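Local coordinates for endo-b-1,4-glucanase (Nasutitermes takasagoensis, PDB 1KS8), which probably hydrolyses internal beta-1,4-glucosidic linkages in cellulose and related beta-glucans, as a family 9 endoglucanase with an (alpha/alpha)6 fold, at residues 70-78 and 217-225. Sequence-based numbering, arbitrary orientation.
Sequences TVLAWGLID and WAAAWLYRA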
loop_
_atom_site.group_PDB
_atom_site.type_symbol
_atom_site.label_atom_id
_atom_site.label_comp_id
_atom_site.label_asym_id
_atom_site.label_seq_id
_atom_site.Cartn_x
_atom_site.Cartn_y
_atom_site.Cartn_z
ATOM N N THR A 70 -5.936 -1.886 -1.556
ATOM C CA THR A 70 -6.967 -0.956 -2.006
ATOM C C THR A 70 -6.416 0.054 -3.004
ATOM O O THR A 70 -7.012 0.283 -4.050
ATOM C CB THR A 70 -7.589 -0.182 -0.823
ATOM O OG1 THR A 70 -8.031 -1.115 0.167
ATOM C CG2 THR A 70 -8.789 0.645 -1.292
ATOM N N VAL A 71 -5.278 0.657 -2.680
ATOM C CA VAL A 71 -4.683 1.653 -3.560
ATOM C C VAL A 71 -4.210 1.048 -4.884
ATOM O O VAL A 71 -4.360 1.666 -5.942
ATOM C CB VAL A 71 -3.534 2.391 -2.837
ATOM C CG1 VAL A 71 -2.823 3.340 -3.792
ATOM C CG2 VAL A 71 -4.108 3.176 -1.657
ATOM N N LEU A 72 -3.654 -0.160 -4.842
ATOM C CA LEU A 72 -3.221 -0.795 -6.080
ATOM C C LEU A 72 -4.443 -1.086 -6.953
ATOM O O LEU A 72 -4.423 -0.837 -8.155
ATOM C CB LEU A 72 -2.457 -2.094 -5.795
ATOM C CG LEU A 72 -1.052 -1.957 -5.199
ATOM C CD1 LEU A 72 -0.445 -3.344 -5.070
ATOM C CD2 LEU A 72 -0.171 -1.070 -6.084
ATOM N N ALA A 73 -5.509 -1.604 -6.346
ATOM C CA ALA A 73 -6.726 -1.909 -7.097
ATOM C C ALA A 73 -7.338 -0.622 -7.652
ATOM O O ALA A 73 -7.821 -0.586 -8.781
ATOM C CB ALA A 73 -7.733 -2.628 -6.197
ATOM N N TRP A 74 -7.311 0.432 -6.847
ATOM C CA TRP A 74 -7.854 1.731 -7.235
ATOM C C TRP A 74 -7.192 2.223 -8.525
ATOM O O TRP A 74 -7.870 2.668 -9.455
ATOM C CB TRP A 74 -7.620 2.715 -6.087
ATOM C CG TRP A 74 -8.283 4.056 -6.194
ATOM C CD1 TRP A 74 -9.247 4.444 -7.082
ATOM C CD2 TRP A 74 -8.060 5.173 -5.329
ATOM N NE1 TRP A 74 -9.641 5.737 -6.817
ATOM C CE2 TRP A 74 -8.926 6.208 -5.746
ATOM C CE3 TRP A 74 -7.210 5.399 -4.238
ATOM C CZ2 TRP A 74 -8.967 7.452 -5.107
ATOM C CZ3 TRP A 74 -7.250 6.637 -3.603
ATOM C CH2 TRP A 74 -8.124 7.646 -4.041
ATOM N N GLY A 75 -5.867 2.130 -8.587
ATOM C CA GLY A 75 -5.155 2.563 -9.776
ATOM C C GLY A 75 -5.442 1.666 -10.966
ATOM O O GLY A 75 -5.484 2.128 -12.106
ATOM N N LEU A 76 -5.632 0.377 -10.699
ATOM C CA LEU A 76 -5.929 -0.598 -11.744
ATOM C C LEU A 76 -7.289 -0.318 -12.371
ATOM O O LEU A 76 -7.506 -0.583 -13.556
ATOM C CB LEU A 76 -5.931 -2.014 -11.166
ATOM C CG LEU A 76 -4.764 -2.932 -11.528
ATOM C CD1 LEU A 76 -4.946 -4.267 -10.821
ATOM C CD2 LEU A 76 -4.703 -3.135 -13.035
ATOM N N ILE A 77 -8.206 0.208 -11.569
ATOM C CA ILE A 77 -9.548 0.521 -12.046
ATOM C C ILE A 77 -9.589 1.819 -12.854
ATOM O O ILE A 77 -10.096 1.842 -13.975
ATOM C CB ILE A 77 -10.539 0.648 -10.864
ATOM C CG1 ILE A 77 -10.659 -0.695 -10.137
ATOM C CG2 ILE A 77 -11.902 1.115 -11.371
ATOM C CD1 ILE A 77 -11.343 -0.602 -8.782
ATOM N N ASP A 78 -9.048 2.893 -12.287
ATOM C CA ASP A 78 -9.056 4.197 -12.947
ATOM C C ASP A 78 -8.024 4.384 -14.051
ATOM O O ASP A 78 -8.225 5.191 -14.962
ATOM C CB ASP A 78 -8.866 5.305 -11.907
ATOM C CG ASP A 78 -10.080 5.492 -11.022
ATOM O OD1 ASP A 78 -9.973 6.240 -10.028
ATOM O OD2 ASP A 78 -11.139 4.903 -11.324
ATOM N N TRP A 217 -14.732 5.142 4.016
ATOM C CA TRP A 217 -13.932 4.636 2.902
ATOM C C TRP A 217 -14.494 3.293 2.429
ATOM O O TRP A 217 -14.730 3.094 1.234
ATOM C CB TRP A 217 -12.482 4.496 3.388
ATOM C CG TRP A 217 -11.448 3.937 2.435
ATOM C CD1 TRP A 217 -10.677 2.825 2.644
ATOM C CD2 TRP A 217 -10.949 4.543 1.231
ATOM N NE1 TRP A 217 -9.728 2.708 1.660
ATOM C CE2 TRP A 217 -9.869 3.748 0.779
ATOM C CE3 TRP A 217 -11.303 5.682 0.493
ATOM C CZ2 TRP A 217 -9.139 4.057 -0.375
ATOM C CZ3 TRP A 217 -10.574 5.989 -0.658
ATOM C CH2 TRP A 217 -9.505 5.178 -1.078
ATOM N N ALA A 218 -14.720 2.381 3.370
ATOM C CA ALA A 218 -15.258 1.061 3.051
ATOM C C ALA A 218 -16.659 1.155 2.445
ATOM O O ALA A 218 -16.966 0.481 1.459
ATOM C CB ALA A 218 -15.289 0.193 4.306
ATOM N N ALA A 219 -17.507 1.990 3.037
ATOM C CA ALA A 219 -18.868 2.153 2.540
ATOM C C ALA A 219 -18.858 2.694 1.116
ATOM O O ALA A 219 -19.624 2.241 0.265
ATOM C CB ALA A 219 -19.656 3.090 3.452
ATOM N N ALA A 220 -17.986 3.662 0.854
ATOM C CA ALA A 220 -17.893 4.245 -0.479
ATOM C C ALA A 220 -17.468 3.197 -1.502
ATOM O O ALA A 220 -18.041 3.114 -2.588
ATOM C CB ALA A 220 -16.910 5.410 -0.474
ATOM N N TRP A 221 -16.463 2.394 -1.163
ATOM C CA TRP A 221 -16.001 1.358 -2.078
ATOM C C TRP A 221 -17.070 0.299 -2.318
ATOM O O TRP A 221 -17.225 -0.191 -3.437
ATOM C CB TRP A 221 -14.713 0.711 -1.557
ATOM C CG TRP A 221 -13.492 1.475 -1.973
ATOM C CD1 TRP A 221 -12.706 2.269 -1.189
ATOM C CD2 TRP A 221 -12.956 1.558 -3.297
ATOM N NE1 TRP A 221 -11.709 2.846 -1.946
ATOM C CE2 TRP A 221 -11.842 2.426 -3.244
ATOM C CE3 TRP A 221 -13.312 0.985 -4.527
ATOM C CZ2 TRP A 221 -11.080 2.735 -4.376
ATOM C CZ3 TRP A 221 -12.554 1.292 -5.651
ATOM C CH2 TRP A 221 -11.450 2.160 -5.567
ATOM N N LEU A 222 -17.813 -0.051 -1.273
ATOM C CA LEU A 222 -18.875 -1.037 -1.424
ATOM C C LEU A 222 -19.965 -0.498 -2.340
ATOM O O LEU A 222 -20.542 -1.241 -3.128
ATOM C CB LEU A 222 -19.453 -1.417 -0.061
ATOM C CG LEU A 222 -18.669 -2.546 0.615
ATOM C CD1 LEU A 222 -19.084 -2.674 2.064
ATOM C CD2 LEU A 222 -18.904 -3.847 -0.145
ATOM N N TYR A 223 -20.246 0.798 -2.246
ATOM C CA TYR A 223 -21.254 1.387 -3.117
ATOM C C TYR A 223 -20.775 1.282 -4.562
ATOM O O TYR A 223 -21.527 0.897 -5.455
ATOM C CB TYR A 223 -21.491 2.858 -2.772
ATOM C CG TYR A 223 -22.373 3.562 -3.778
ATOM C CD1 TYR A 223 -23.678 3.127 -4.016
ATOM C CD2 TYR A 223 -21.896 4.646 -4.515
ATOM C CE1 TYR A 223 -24.486 3.754 -4.962
ATOM C CE2 TYR A 223 -22.697 5.281 -5.464
ATOM C CZ TYR A 223 -23.989 4.829 -5.682
ATOM O OH TYR A 223 -24.781 5.449 -6.622
ATOM N N ARG A 224 -19.512 1.623 -4.787
ATOM C CA ARG A 224 -18.948 1.567 -6.126
ATOM C C ARG A 224 -18.989 0.157 -6.708
ATOM O O ARG A 224 -19.221 -0.022 -7.903
ATOM C CB ARG A 224 -17.500 2.071 -6.107
ATOM C CG ARG A 224 -16.870 2.174 -7.484
ATOM C CD ARG A 224 -15.463 2.739 -7.420
ATOM N NE ARG A 224 -14.985 3.097 -8.751
ATOM C CZ ARG A 224 -13.909 3.838 -8.984
ATOM N NH1 ARG A 224 -13.188 4.299 -7.970
ATOM N NH2 ARG A 224 -13.570 4.138 -10.230
ATOM N N ALA A 225 -18.773 -0.840 -5.855
ATOM C CA ALA A 225 -18.751 -2.237 -6.279
ATOM C C ALA A 225 -20.113 -2.915 -6.399
ATOM O O ALA A 225 -20.231 -3.961 -7.041
ATOM C CB ALA A 225 -17.872 -3.042 -5.329
HETATM O O HOH W 1 -11.895 6.827 -8.337
#
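Trp217 and Trp221 both turn ring edges onto one face of Trp74. These are two T-shaped stacks. Trp221 stands almost upright on the five-membered ring of Trp74, with planes at 88° and its CH2 3.5 Å from CD1 of Trp74. Trp217 meets the six-membered ring, its CH2 lying 3.7 Å from CZ3 of Trp74. Trp74 has CG anti to the backbone N (chi1 -171°), and its indole projects from the flank of its helix with one face turned to helix 217-225. Thr70 closes the cluster through its methyl: CG2 lies 3.6 Å from CZ2 of Trp217 and also touches NE1 of Trp221. Its OG1 and the NE1 of Trp217 both bond to Glu154. This end is buried and tightly packed.

The other end is partly exposed and mainly polar. Arg224 reaches over with an extended chain, and its NH2 gives a salt-bridge hydrogen bond of 2.8 Å to the syn lone pair of Asp78 OD2. Ile77 CG2 covers one guanidinium face. A water accepts from Trp74 NE1 and Arg224 NH1 and lies 2.6 Å from Asp78 OD1.

The axes of segments 70-78 and 217-225 come no closer than 13.4 Å and are inclined at 35°, so long side chains bridge the gap. They belong to helices 62-78 and 212-226 of the (alpha/alpha)6 barrel. Helix 149-165 touches Thr70, Trp217 and Arg224, while helix 257-268 packs against all three tryptophans.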